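Local coordinates for glutathione transferase o1 (Bombyx mori, PDB 3RBT), which is an Omega-class glutathione transferase that probably conjugates glutathione to electrophiles and may reduce dehydroascorbate with glutathione, at residues 135-140 against 240-245; 183-188 against 232-237; 127-132 against 149-154; 174-179 against 212-217. All coordinates share one frame; numbering follows the deposited sequence.

Interaction 1 of 4, residues 135-140 against 240-245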
loop_
_atom_site.group_PDB
_atom_site.type_symbol
_atom_site.label_atom_id
_atom_site.label_comp_id
_atom_site.label_asym_id
_atom_site.label_seq_id
_atom_site.Cartn_x
_atom_site.Cartn_y
_atom_site.Cartn_z
ATOM N N GLU A 135 -10.411 -14.133 10.504
ATOM C CA GLU A 135 -11.055 -15.437 10.418
ATOM C C GLU A 135 -11.268 -16.044 11.809
ATOM O O GLU A 135 -12.301 -16.667 12.076
ATOM C CB GLU A 135 -10.203 -16.372 9.555
ATOM C CG GLU A 135 -10.738 -17.794 9.411
ATOM C CD GLU A 135 -9.836 -18.675 8.556
ATOM O OE1 GLU A 135 -9.968 -19.911 8.628
ATOM O OE2 GLU A 135 -8.989 -18.132 7.813
ATOM N N CYS A 136 -10.277 -15.851 12.678
ATOM C CA CYS A 136 -10.306 -16.361 14.040
ATOM C C CYS A 136 -11.505 -15.821 14.814
ATOM O O CYS A 136 -12.277 -16.593 15.376
ATOM C CB CYS A 136 -9.001 -16.007 14.767
ATOM S SG CYS A 136 -8.819 -16.736 16.411
ATOM N N PHE A 137 -11.664 -14.497 14.819
ATOM C CA PHE A 137 -12.695 -13.849 15.632
ATOM C C PHE A 137 -14.082 -14.039 15.026
ATOM O O PHE A 137 -15.098 -13.787 15.678
ATOM C CB PHE A 137 -12.389 -12.358 15.831
ATOM C CG PHE A 137 -11.036 -12.078 16.443
ATOM C CD1 PHE A 137 -10.319 -13.077 17.111
ATOM C CD2 PHE A 137 -10.492 -10.803 16.380
ATOM C CE1 PHE A 137 -9.080 -12.811 17.679
ATOM C CE2 PHE A 137 -9.259 -10.523 16.942
ATOM C CZ PHE A 137 -8.545 -11.531 17.592
ATOM N N ASP A 138 -14.103 -14.496 13.777
ATOM C CA ASP A 138 -15.330 -14.719 13.035
ATOM C C ASP A 138 -15.890 -16.121 13.303
ATOM O O ASP A 138 -17.086 -16.353 13.123
ATOM C CB ASP A 138 -15.059 -14.537 11.533
ATOM C CG ASP A 138 -16.189 -13.824 10.802
ATOM O OD1 ASP A 138 -16.916 -13.017 11.422
ATOM O OD2 ASP A 138 -16.333 -14.057 9.584
ATOM N N THR A 139 -15.028 -17.039 13.747
ATOM C CA THR A 139 -15.376 -18.462 13.828
ATOM C C THR A 139 -15.225 -19.080 15.230
ATOM O O THR A 139 -14.774 -20.217 15.365
ATOM C CB THR A 139 -14.541 -19.292 12.816
ATOM O OG1 THR A 139 -13.146 -19.145 13.111
ATOM C CG2 THR A 139 -14.808 -18.840 11.376
ATOM N N ASN A 140 -15.639 -18.346 16.259
ATOM C CA ASN A 140 -15.361 -18.705 17.666
ATOM C C ASN A 140 -13.913 -19.177 17.915
ATOM O O ASN A 140 -13.675 -20.250 18.487
ATOM C CB ASN A 140 -16.390 -19.701 18.239
ATOM C CG ASN A 140 -16.394 -19.725 19.771
ATOM O OD1 ASN A 140 -16.840 -18.777 20.420
ATOM N ND2 ASN A 140 -15.893 -20.812 20.349
ATOM N N HIS A 240 -17.815 -8.876 11.816
ATOM C CA HIS A 240 -18.692 -8.156 10.880
ATOM C C HIS A 240 -18.282 -6.707 10.627
ATOM O O HIS A 240 -18.457 -6.172 9.520
ATOM C CB HIS A 240 -20.150 -8.249 11.338
ATOM C CG HIS A 240 -20.743 -9.616 11.160
ATOM N ND1 HIS A 240 -21.330 -10.316 12.192
ATOM C CD2 HIS A 240 -20.819 -10.417 10.070
ATOM C CE1 HIS A 240 -21.755 -11.483 11.745
ATOM N NE2 HIS A 240 -21.455 -11.571 10.459
ATOM N N SER A 241 -17.702 -6.097 11.651
ATOM C CA SER A 241 -17.312 -4.701 11.611
ATOM C C SER A 241 -15.795 -4.497 11.849
ATOM O O SER A 241 -15.344 -3.403 12.185
ATOM C CB SER A 241 -18.205 -3.931 12.596
ATOM O OG SER A 241 -17.459 -3.218 13.556
ATOM N N MET A 242 -15.023 -5.559 11.615
ATOM C CA MET A 242 -13.575 -5.600 11.859
ATOM C C MET A 242 -12.692 -5.242 10.633
ATOM O O MET A 242 -11.519 -4.903 10.792
ATOM C CB MET A 242 -13.211 -7.004 12.376
ATOM C CG MET A 242 -11.807 -7.175 12.953
ATOM S SD MET A 242 -11.526 -8.863 13.553
ATOM C CE MET A 242 -9.738 -8.845 13.692
ATOM N N GLY A 243 -13.251 -5.329 9.425
ATOM C CA GLY A 243 -12.488 -5.085 8.189
ATOM C C GLY A 243 -12.197 -3.625 7.863
ATOM O O GLY A 243 -12.492 -2.726 8.655
ATOM N N TYR A 244 -11.608 -3.388 6.693
ATOM C CA TYR A 244 -11.343 -2.019 6.230
ATOM C C TYR A 244 -12.525 -1.449 5.419
ATOM O O TYR A 244 -12.468 -0.339 4.895
ATOM C CB TYR A 244 -10.012 -1.937 5.464
ATOM C CG TYR A 244 -9.895 -2.884 4.283
ATOM C CD1 TYR A 244 -10.374 -2.519 3.023
ATOM C CD2 TYR A 244 -9.296 -4.135 4.425
ATOM C CE1 TYR A 244 -10.266 -3.382 1.933
ATOM C CE2 TYR A 244 -9.188 -5.014 3.340
ATOM C CZ TYR A 244 -9.676 -4.629 2.099
ATOM O OH TYR A 244 -9.569 -5.481 1.024
ATOM N N TYR A 245 -13.594 -2.230 5.329
ATOM C CA TYR A 245 -14.858 -1.779 4.754
ATOM C C TYR A 245 -16.013 -2.402 5.525
ATOM O O TYR A 245 -15.857 -3.442 6.174
ATOM C CB TYR A 245 -14.961 -2.112 3.255
ATOM C CG TYR A 245 -14.753 -3.574 2.922
ATOM C CD1 TYR A 245 -13.464 -4.104 2.812
ATOM C CD2 TYR A 245 -15.840 -4.429 2.706
ATOM C CE1 TYR A 245 -13.253 -5.444 2.508
ATOM C CE2 TYR A 245 -15.638 -5.786 2.395
ATOM C CZ TYR A 245 -14.338 -6.281 2.300
ATOM O OH TYR A 245 -14.103 -7.608 2.001
#
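Phe137 and Met242 make this contact, where the C-terminal tail of the glutathione transferase fold lies against the end of helix 113-138, the long first helix of the all-helical domain. It is a Met-aromatic contact. Met242 CE comes to 3.4 Å from Phe137 CD2, and Met242 SD stands 3.6 Å from the same ring atom. The sulfur is 4.9 Å from the ring centroid and 72° off the ring normal, an oblique approach, and the two side chains cross at about a right angle. An extended chain, with CG anti to the backbone N (chi1 -168°), carries the methyl of Met242 across from the tail to the helix. Nearer the surface, Asp138 OD1 stays 4.3 Å from His240 N and finds its hydrogen bond one residue earlier, at Ala239 N. Further out, the Phe137 ring also meets Tyr234, their planes at about 40°. The tail itself is held from the thioredoxin-like side by Asn35, probably at the position where Omega-class enzymes generally carry their catalytic cysteine. Its ND2 gives hydrogen bonds to the backbone at two points, Ser241 O and Gly243 O.

Interaction 2 of 4, residues 183-188 against 232-237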
loop_
_atom_site.group_PDB
_atom_site.type_symbol
_atom_site.label_atom_id
_atom_site.label_comp_id
_atom_site.label_asym_id
_atom_site.label_seq_id
_atom_site.Cartn_x
_atom_site.Cartn_y
_atom_site.Cartn_z
ATOM N N VAL A 183 -2.355 -6.768 17.728
ATOM C CA VAL A 183 -1.627 -7.387 18.834
ATOM C C VAL A 183 -2.413 -7.298 20.159
ATOM O O VAL A 183 -2.517 -8.279 20.895
ATOM C CB VAL A 183 -0.187 -6.827 18.959
ATOM C CG1 VAL A 183 0.520 -7.398 20.184
ATOM C CG2 VAL A 183 0.610 -7.160 17.706
ATOM N N GLU A 184 -2.981 -6.130 20.447
ATOM C CA GLU A 184 -3.771 -5.943 21.667
ATOM C C GLU A 184 -4.983 -6.885 21.706
ATOM O O GLU A 184 -5.339 -7.408 22.766
ATOM C CB GLU A 184 -4.240 -4.501 21.767
ATOM C CG GLU A 184 -4.690 -4.090 23.145
ATOM C CD GLU A 184 -5.157 -2.658 23.154
ATOM O OE1 GLU A 184 -6.354 -2.423 22.863
ATOM O OE2 GLU A 184 -4.322 -1.767 23.436
ATOM N N ARG A 185 -5.607 -7.075 20.539
ATOM C CA ARG A 185 -6.743 -7.982 20.387
ATOM C C ARG A 185 -6.374 -9.444 20.620
ATOM O O ARG A 185 -7.176 -10.196 21.162
ATOM C CB ARG A 185 -7.407 -7.806 19.020
ATOM C CG ARG A 185 -8.288 -6.570 18.964
ATOM C CD ARG A 185 -8.585 -6.107 17.542
ATOM N NE ARG A 185 -9.513 -4.976 17.579
ATOM C CZ ARG A 185 -9.169 -3.728 17.898
ATOM N NH1 ARG A 185 -7.911 -3.433 18.208
ATOM N NH2 ARG A 185 -10.087 -2.767 17.919
ATOM N N LEU A 186 -5.156 -9.831 20.244
ATOM C CA LEU A 186 -4.701 -11.219 20.408
ATOM C C LEU A 186 -4.761 -11.720 21.845
ATOM O O LEU A 186 -5.030 -12.899 22.074
ATOM C CB LEU A 186 -3.296 -11.424 19.842
ATOM C CG LEU A 186 -3.155 -11.246 18.329
ATOM C CD1 LEU A 186 -1.711 -11.464 17.888
ATOM C CD2 LEU A 186 -4.109 -12.165 17.562
ATOM N N TYR A 187 -4.517 -10.824 22.806
ATOM C CA TYR A 187 -4.582 -11.173 24.230
ATOM C C TYR A 187 -5.934 -11.787 24.642
ATOM O O TYR A 187 -6.005 -12.503 25.636
ATOM C CB TYR A 187 -4.255 -9.960 25.121
ATOM C CG TYR A 187 -2.824 -9.444 25.018
ATOM C CD1 TYR A 187 -1.763 -10.111 25.637
ATOM C CD2 TYR A 187 -2.539 -8.272 24.328
ATOM C CE1 TYR A 187 -0.452 -9.626 25.551
ATOM C CE2 TYR A 187 -1.242 -7.778 24.236
ATOM C CZ TYR A 187 -0.206 -8.459 24.842
ATOM O OH TYR A 187 1.069 -7.958 24.743
ATOM N N LEU A 188 -6.999 -11.515 23.880
ATOM C CA LEU A 188 -8.307 -12.118 24.161
ATOM C C LEU A 188 -8.221 -13.652 24.140
ATOM O O LEU A 188 -8.996 -14.328 24.813
ATOM C CB LEU A 188 -9.391 -11.614 23.192
ATOM C CG LEU A 188 -9.432 -12.065 21.720
ATOM C CD1 LEU A 188 -10.075 -13.431 21.547
ATOM C CD2 LEU A 188 -10.168 -11.054 20.852
ATOM N N ASP A 232 -15.600 -10.670 25.027
ATOM C CA ASP A 232 -17.042 -10.482 25.063
ATOM C C ASP A 232 -17.563 -9.766 23.815
ATOM O O ASP A 232 -18.636 -10.106 23.312
ATOM C CB ASP A 232 -17.458 -9.771 26.355
ATOM C CG ASP A 232 -17.399 -10.694 27.558
ATOM O OD1 ASP A 232 -17.652 -11.901 27.373
ATOM O OD2 ASP A 232 -17.100 -10.227 28.677
ATOM N N TYR A 233 -16.796 -8.798 23.307
ATOM C CA TYR A 233 -17.157 -8.132 22.056
ATOM C C TYR A 233 -17.133 -9.061 20.843
ATOM O O TYR A 233 -18.109 -9.134 20.094
ATOM C CB TYR A 233 -16.272 -6.915 21.748
ATOM C CG TYR A 233 -16.592 -6.377 20.365
ATOM C CD1 TYR A 233 -15.813 -6.722 19.256
ATOM C CD2 TYR A 233 -17.715 -5.577 20.156
ATOM C CE1 TYR A 233 -16.131 -6.259 17.975
ATOM C CE2 TYR A 233 -18.038 -5.104 18.884
ATOM C CZ TYR A 233 -17.244 -5.453 17.803
ATOM O OH TYR A 233 -17.570 -4.989 16.557
ATOM N N TYR A 234 -16.008 -9.742 20.631
ATOM C CA TYR A 234 -15.857 -10.561 19.433
ATOM C C TYR A 234 -16.740 -11.812 19.407
ATOM O O TYR A 234 -17.182 -12.219 18.334
ATOM C CB TYR A 234 -14.378 -10.858 19.127
ATOM C CG TYR A 234 -13.693 -9.663 18.475
ATOM C CD1 TYR A 234 -12.731 -8.922 19.154
ATOM C CD2 TYR A 234 -14.040 -9.263 17.184
ATOM C CE1 TYR A 234 -12.119 -7.812 18.554
ATOM C CE2 TYR A 234 -13.445 -8.161 16.576
ATOM C CZ TYR A 234 -12.490 -7.439 17.263
ATOM O OH TYR A 234 -11.915 -6.356 16.653
ATOM N N LYS A 235 -17.022 -12.407 20.566
ATOM C CA LYS A 235 -17.911 -13.574 20.591
ATOM C C LYS A 235 -19.304 -13.215 20.052
ATOM O O LYS A 235 -19.872 -13.959 19.260
ATOM C CB LYS A 235 -17.976 -14.239 21.975
ATOM C CG LYS A 235 -18.625 -13.422 23.083
ATOM C CD LYS A 235 -19.377 -14.316 24.079
ATOM C CE LYS A 235 -18.464 -14.990 25.102
ATOM N NZ LYS A 235 -19.270 -15.850 26.034
ATOM N N ASN A 236 -19.816 -12.048 20.441
ATOM C CA ASN A 236 -21.130 -11.581 20.001
ATOM C C ASN A 236 -21.171 -10.950 18.610
ATOM O O ASN A 236 -22.090 -11.215 17.837
ATOM C CB ASN A 236 -21.730 -10.617 21.031
ATOM C CG ASN A 236 -22.263 -11.335 22.254
ATOM O OD1 ASN A 236 -22.968 -12.349 22.140
ATOM N ND2 ASN A 236 -21.938 -10.815 23.435
ATOM N N ALA A 237 -20.186 -10.114 18.296
ATOM C CA ALA A 237 -20.191 -9.376 17.030
ATOM C C ALA A 237 -19.441 -10.096 15.923
ATOM O O ALA A 237 -19.669 -9.825 14.740
ATOM C CB ALA A 237 -19.628 -7.974 17.218
#
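Arg185 and Tyr234 join helix 174-186 to helix 227-237, the last helix of the chain, inside the helical domain of the glutathione transferase fold. The contact is buried, and its polar part is one hydrogen bond. Arg185 NE donates to Tyr234 OH at 2.9 Å with an N-H...O angle of 151°. The hydroxyl oxygen lies almost in the guanidinium plane, at the edge of the group, while the ring is turned 68° from that plane. The other guanidinium nitrogens are also used: NH2 binds Met34 O, and NH1 reaches Pro181 O and His39 ND1. Four bonds spread over its three nitrogens therefore fix the rotation of this buried group and tie it to the thioredoxin-like domain, to its own helix and to the tyrosine.

The apolar part is made by Leu188 and by the aliphatic stem of the arginine. Leu188 CG lies between the backbone N and the carbonyl carbon (chi1 73°), which brings its CD2 to 3.7 Å from Tyr234 CD1, oblique to the ring. Closer to the hydroxyl, Arg185 CG packs 4.0 Å from Tyr234 CE1. One face of the same ring is taken by its sequence neighbour, with Tyr233 CD1 standing 3.5 Å above the plane, over the ring centre.

Interaction 3 of 4, residues 127-132 against 149-154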
loop_
_atom_site.group_PDB
_atom_site.type_symbol
_atom_site.label_atom_id
_atom_site.label_comp_id
_atom_site.label_asym_id
_atom_site.label_seq_id
_atom_site.Cartn_x
_atom_site.Cartn_y
_atom_site.Cartn_z
ATOM N N ASN A 127 -0.296 -7.793 7.202
ATOM C CA ASN A 127 -1.641 -8.111 6.687
ATOM C C ASN A 127 -2.008 -9.596 6.788
ATOM O O ASN A 127 -3.194 -9.939 6.848
ATOM C CB ASN A 127 -1.821 -7.629 5.241
ATOM C CG ASN A 127 -2.008 -6.129 5.144
ATOM O OD1 ASN A 127 -2.430 -5.467 6.104
ATOM N ND2 ASN A 127 -1.692 -5.577 3.977
ATOM N N GLU A 128 -0.996 -10.464 6.797
ATOM C CA GLU A 128 -1.218 -11.904 6.945
ATOM C C GLU A 128 -1.701 -12.264 8.362
ATOM O O GLU A 128 -2.550 -13.151 8.534
ATOM C CB GLU A 128 0.021 -12.713 6.512
ATOM C CG GLU A 128 0.345 -12.561 5.008
ATOM C CD GLU A 128 1.562 -13.351 4.537
ATOM O OE1 GLU A 128 2.489 -13.591 5.338
ATOM O OE2 GLU A 128 1.599 -13.726 3.344
ATOM N N LEU A 129 -1.193 -11.545 9.364
ATOM C CA LEU A 129 -1.648 -11.704 10.744
ATOM C C LEU A 129 -3.081 -11.183 10.873
ATOM O O LEU A 129 -3.925 -11.814 11.518
ATOM C CB LEU A 129 -0.680 -11.003 11.705
ATOM C CG LEU A 129 -0.815 -10.903 13.242
ATOM C CD1 LEU A 129 -1.809 -11.858 13.846
ATOM C CD2 LEU A 129 0.531 -11.107 13.906
ATOM N N ILE A 130 -3.357 -10.054 10.223
ATOM C CA ILE A 130 -4.698 -9.479 10.193
ATOM C C ILE A 130 -5.725 -10.465 9.604
ATOM O O ILE A 130 -6.779 -10.689 10.213
ATOM C CB ILE A 130 -4.722 -8.125 9.443
ATOM C CG1 ILE A 130 -3.883 -7.078 10.196
ATOM C CG2 ILE A 130 -6.139 -7.635 9.263
ATOM C CD1 ILE A 130 -3.662 -5.780 9.427
ATOM N N LYS A 131 -5.404 -11.061 8.450
ATOM C CA LYS A 131 -6.293 -12.036 7.794
ATOM C C LYS A 131 -6.633 -13.211 8.718
ATOM O O LYS A 131 -7.803 -13.549 8.889
ATOM C CB LYS A 131 -5.694 -12.565 6.480
ATOM C CG LYS A 131 -5.626 -11.539 5.353
ATOM C CD LYS A 131 -4.929 -12.120 4.112
ATOM C CE LYS A 131 -4.807 -11.070 3.013
ATOM N NZ LYS A 131 -4.415 -11.690 1.713
ATOM N N GLY A 132 -5.599 -13.820 9.302
ATOM C CA GLY A 132 -5.759 -14.897 10.279
ATOM C C GLY A 132 -6.575 -14.497 11.502
ATOM O O GLY A 132 -7.418 -15.262 11.970
ATOM N N ILE A 149 0.722 -17.099 13.943
ATOM C CA ILE A 149 2.002 -17.617 14.429
ATOM C C ILE A 149 3.161 -17.353 13.458
ATOM O O ILE A 149 4.209 -16.852 13.863
ATOM C CB ILE A 149 1.890 -19.125 14.801
ATOM C CG1 ILE A 149 0.894 -19.297 15.959
ATOM C CG2 ILE A 149 3.260 -19.705 15.164
ATOM C CD1 ILE A 149 0.283 -20.688 16.088
ATOM N N GLN A 150 2.950 -17.672 12.184
ATOM C CA GLN A 150 3.951 -17.451 11.131
ATOM C C GLN A 150 4.396 -15.994 11.011
ATOM O O GLN A 150 5.585 -15.714 10.835
ATOM C CB GLN A 150 3.418 -17.933 9.779
ATOM C CG GLN A 150 3.275 -19.442 9.674
ATOM C CD GLN A 150 4.611 -20.150 9.533
ATOM O OE1 GLN A 150 5.055 -20.856 10.447
ATOM N NE2 GLN A 150 5.265 -19.965 8.383
ATOM N N THR A 151 3.432 -15.075 11.097
ATOM C CA THR A 151 3.725 -13.649 11.052
ATOM C C THR A 151 4.484 -13.219 12.309
ATOM O O THR A 151 5.434 -12.440 12.223
ATOM C CB THR A 151 2.445 -12.805 10.881
ATOM O OG1 THR A 151 1.683 -13.315 9.779
ATOM C CG2 THR A 151 2.788 -11.339 10.619
ATOM N N LEU A 152 4.078 -13.742 13.468
ATOM C CA LEU A 152 4.765 -13.427 14.717
ATOM C C LEU A 152 6.243 -13.849 14.710
ATOM O O LEU A 152 7.078 -13.170 15.310
ATOM C CB LEU A 152 4.030 -14.005 15.937
ATOM C CG LEU A 152 2.655 -13.424 16.313
ATOM C CD1 LEU A 152 2.060 -14.161 17.522
ATOM C CD2 LEU A 152 2.706 -11.918 16.574
ATOM N N GLU A 153 6.565 -14.948 14.024
ATOM C CA GLU A 153 7.966 -15.386 13.898
ATOM C C GLU A 153 8.797 -14.348 13.137
ATOM O O GLU A 153 9.936 -14.069 13.502
ATOM C CB GLU A 153 8.088 -16.776 13.240
ATOM C CG GLU A 153 9.401 -17.516 13.601
ATOM C CD GLU A 153 9.527 -18.921 12.992
ATOM O OE1 GLU A 153 9.780 -19.890 13.751
ATOM O OE2 GLU A 153 9.386 -19.061 11.755
ATOM N N ILE A 154 8.213 -13.781 12.080
ATOM C CA ILE A 154 8.875 -12.752 11.275
ATOM C C ILE A 154 9.163 -11.506 12.120
ATOM O O ILE A 154 10.278 -10.981 12.116
ATOM C CB ILE A 154 8.030 -12.399 10.010
ATOM C CG1 ILE A 154 8.109 -13.541 8.984
ATOM C CG2 ILE A 154 8.483 -11.073 9.377
ATOM C CD1 ILE A 154 6.942 -13.576 8.003
HETATM O O HOH W 1 3.342 -12.615 7.563
#
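The flat group here, the Glu128 carboxylate, reaches Thr151 through a water molecule and uses its two oxygens differently. OE1 accepts a hydrogen bond from the water at 2.6 Å, and OE2 forms a salt bridge with Arg72 of the second subunit. This lies on the antiparallel helix pair that opens the all-helical domain of the glutathione transferase fold, helix 113-138 against helix 145-162. Their axes approach to 8.6 Å in these segments, with N-to-C directions 154° apart. The water donates its other hydrogen to Thr151 OG1, so it bridges Glu128 of helix 113-138 to Thr151 of helix 145-162, while the same carboxylate reaches across the dimer interface. Thr151 OG1 is also bonded to Gln147 O, one turn back in its own helix. The same oxygen lies near Leu129 N, but the angle there is too poor for a bond.

Inward from this polar edge the packing is apolar and close. The backbones come nearest at Leu129 and Thr151, their CA atoms 5.7 Å apart. With CG2 anti to the backbone N, Thr151 sets its methyl against Leu129 CB at 3.6 Å. Leu129 continues inward to Leu152 and, in the next layer, to Leu186 of helix 174-186. Where the two leucine side chains meet, Leu129 CD2 lies 3.5 Å from Leu152 CD2.

Interaction 4 of 4, residues 174-179 against 212-217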
loop_
_atom_site.group_PDB
_atom_site.type_symbol
_atom_site.label_atom_id
_atom_site.label_comp_id
_atom_site.label_asym_id
_atom_site.label_seq_id
_atom_site.Cartn_x
_atom_site.Cartn_y
_atom_site.Cartn_z
ATOM N N MET A 174 6.107 4.711 13.980
ATOM C CA MET A 174 4.970 4.367 13.129
ATOM C C MET A 174 4.659 2.860 13.068
ATOM O O MET A 174 3.500 2.463 13.181
ATOM C CB MET A 174 5.172 4.906 11.707
ATOM C CG MET A 174 3.964 4.685 10.794
ATOM S SD MET A 174 2.509 5.594 11.379
ATOM C CE MET A 174 2.764 7.194 10.597
ATOM N N LEU A 175 5.677 2.028 12.870
ATOM C CA LEU A 175 5.444 0.579 12.790
ATOM C C LEU A 175 4.792 0.025 14.079
ATOM O O LEU A 175 3.794 -0.697 14.012
ATOM C CB LEU A 175 6.732 -0.178 12.433
ATOM C CG LEU A 175 6.632 -1.700 12.256
ATOM C CD1 LEU A 175 5.627 -2.092 11.139
ATOM C CD2 LEU A 175 8.002 -2.315 11.993
ATOM N N ASP A 176 5.335 0.391 15.239
ATOM C CA ASP A 176 4.739 0.004 16.520
ATOM C C ASP A 176 3.230 0.263 16.612
ATOM O O ASP A 176 2.468 -0.637 16.949
ATOM C CB ASP A 176 5.468 0.697 17.668
ATOM C CG ASP A 176 6.931 0.350 17.700
ATOM O OD1 ASP A 176 7.284 -0.736 18.219
ATOM O OD2 ASP A 176 7.729 1.161 17.186
ATOM N N TYR A 177 2.802 1.484 16.305
ATOM C CA TYR A 177 1.386 1.836 16.407
ATOM C C TYR A 177 0.525 1.224 15.290
ATOM O O TYR A 177 -0.638 0.897 15.527
ATOM C CB TYR A 177 1.191 3.354 16.458
ATOM C CG TYR A 177 1.721 4.018 17.722
ATOM C CD1 TYR A 177 2.688 5.018 17.656
ATOM C CD2 TYR A 177 1.238 3.654 18.978
ATOM C CE1 TYR A 177 3.163 5.634 18.810
ATOM C CE2 TYR A 177 1.707 4.267 20.131
ATOM C CZ TYR A 177 2.672 5.247 20.042
ATOM O OH TYR A 177 3.135 5.846 21.195
ATOM N N MET A 178 1.090 1.084 14.087
ATOM C CA MET A 178 0.374 0.465 12.961
ATOM C C MET A 178 -0.017 -0.981 13.268
ATOM O O MET A 178 -1.074 -1.452 12.864
ATOM C CB MET A 178 1.219 0.496 11.675
ATOM C CG MET A 178 1.365 1.883 11.009
ATOM S SD MET A 178 -0.172 2.809 10.827
ATOM C CE MET A 178 -0.796 2.180 9.289
ATOM N N VAL A 179 0.852 -1.662 13.997
ATOM C CA VAL A 179 0.753 -3.083 14.272
ATOM C C VAL A 179 -0.050 -3.371 15.556
ATOM O O VAL A 179 -0.707 -4.420 15.675
ATOM C CB VAL A 179 2.207 -3.647 14.341
ATOM C CG1 VAL A 179 2.411 -4.614 15.441
ATOM C CG2 VAL A 179 2.649 -4.190 12.972
ATOM N N ASP A 212 4.367 -6.062 26.394
ATOM C CA ASP A 212 4.257 -5.580 27.772
ATOM C C ASP A 212 4.576 -4.096 27.866
ATOM O O ASP A 212 3.863 -3.340 28.524
ATOM C CB ASP A 212 5.186 -6.373 28.702
ATOM C CG ASP A 212 4.725 -7.798 28.904
ATOM O OD1 ASP A 212 3.515 -8.063 28.722
ATOM O OD2 ASP A 212 5.567 -8.651 29.246
ATOM N N GLN A 213 5.653 -3.688 27.200
ATOM C CA GLN A 213 6.058 -2.289 27.177
ATOM C C GLN A 213 5.038 -1.401 26.463
ATOM O O GLN A 213 4.743 -0.307 26.930
ATOM C CB GLN A 213 7.451 -2.142 26.553
ATOM C CG GLN A 213 8.584 -2.626 27.464
ATOM C CD GLN A 213 8.749 -1.757 28.695
ATOM O OE1 GLN A 213 8.842 -0.529 28.597
ATOM N NE2 GLN A 213 8.788 -2.388 29.864
ATOM N N MET A 214 4.496 -1.880 25.342
ATOM C CA MET A 214 3.461 -1.140 24.620
ATOM C C MET A 214 2.236 -0.925 25.502
ATOM O O MET A 214 1.628 0.133 25.455
ATOM C CB MET A 214 3.048 -1.865 23.337
ATOM C CG MET A 214 4.050 -1.785 22.195
ATOM S SD MET A 214 4.310 -0.135 21.502
ATOM C CE MET A 214 2.734 0.165 20.687
ATOM N N GLN A 215 1.881 -1.922 26.314
ATOM C CA GLN A 215 0.721 -1.792 27.208
ATOM C C GLN A 215 0.842 -0.645 28.223
ATOM O O GLN A 215 -0.171 -0.112 28.688
ATOM C CB GLN A 215 0.429 -3.112 27.922
ATOM C CG GLN A 215 -0.206 -4.165 27.010
ATOM C CD GLN A 215 -0.389 -5.494 27.707
ATOM O OE1 GLN A 215 0.335 -6.452 27.433
ATOM N NE2 GLN A 215 -1.347 -5.555 28.638
ATOM N N LEU A 216 2.076 -0.259 28.543
ATOM C CA LEU A 216 2.329 0.817 29.496
ATOM C C LEU A 216 2.368 2.205 28.859
ATOM O O LEU A 216 2.350 3.212 29.572
ATOM C CB LEU A 216 3.623 0.549 30.282
ATOM C CG LEU A 216 3.711 -0.776 31.054
ATOM C CD1 LEU A 216 5.066 -0.925 31.746
ATOM C CD2 LEU A 216 2.577 -0.902 32.065
ATOM N N ASP A 217 2.404 2.250 27.526
ATOM C CA ASP A 217 2.461 3.502 26.759
ATOM C C ASP A 217 1.173 4.307 26.951
ATOM O O ASP A 217 0.069 3.777 26.800
ATOM C CB ASP A 217 2.690 3.181 25.273
ATOM C CG ASP A 217 3.144 4.384 24.459
ATOM O OD1 ASP A 217 4.203 4.981 24.773
ATOM O OD2 ASP A 217 2.457 4.717 23.476
#
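At the start of helix 174-186, Asp176, which meets Met214 across the contact, holds the Asp position of the Ser/Thr-x-x-Asp N-capping box known from glutathione transferases. Glycine stands at the N-cap, so only the aspartate half of the box is made: Asp176 OD2 accepts from Gly173 N, while OD1 accepts from Trp210 NE1. Asp176 shows its backbone and CB to Met214. Met214 CE lies 3.8 Å from Asp176 O, and Met214 SD 4.1 Å from Asp176 CB; the methionine chain, bent at chi2 (-66°) and chi3, brings them there. The same methyl also brushes Tyr177 CD2, oblique to the ring. Tyr177 OH donates a short hydrogen bond, 2.6 Å, to Asp217 OD2, met on its syn side, 22° out of the carboxylate plane. Asp217 is itself the N-cap residue before helix 218-222. The contact thus joins the first turn of helix 174-186 to the junction of helices 205-216 and 218-222, while Tyr177 also packs on Leu43 and Ala47 of helix 36-47 in the thioredoxin-like domain.

Going from the N terminus, the chain builds the thioredoxin-like domain and then enters helix 113-138, which serves both interaction 3 and interaction 1. Interaction 3 closes first, a short loop pairing that helix with helix 145-162. Helix 174-186 opens interaction 4 at its start and interaction 2 at its end. Interaction 4 closes at the end of helix 205-216 and interaction 2 on helix 227-237, so these two cross. Both nest inside the long loop that interaction 1 closes by tying the C-terminal tail to the end of helix 113-138, whereas interactions 1 and 3 cross. Interactions 1 and 2 form one continuous cluster, and Leu129 of interaction 3 touches Leu186 of interaction 2. Interaction 4 lies across the chain's centre from interaction 1.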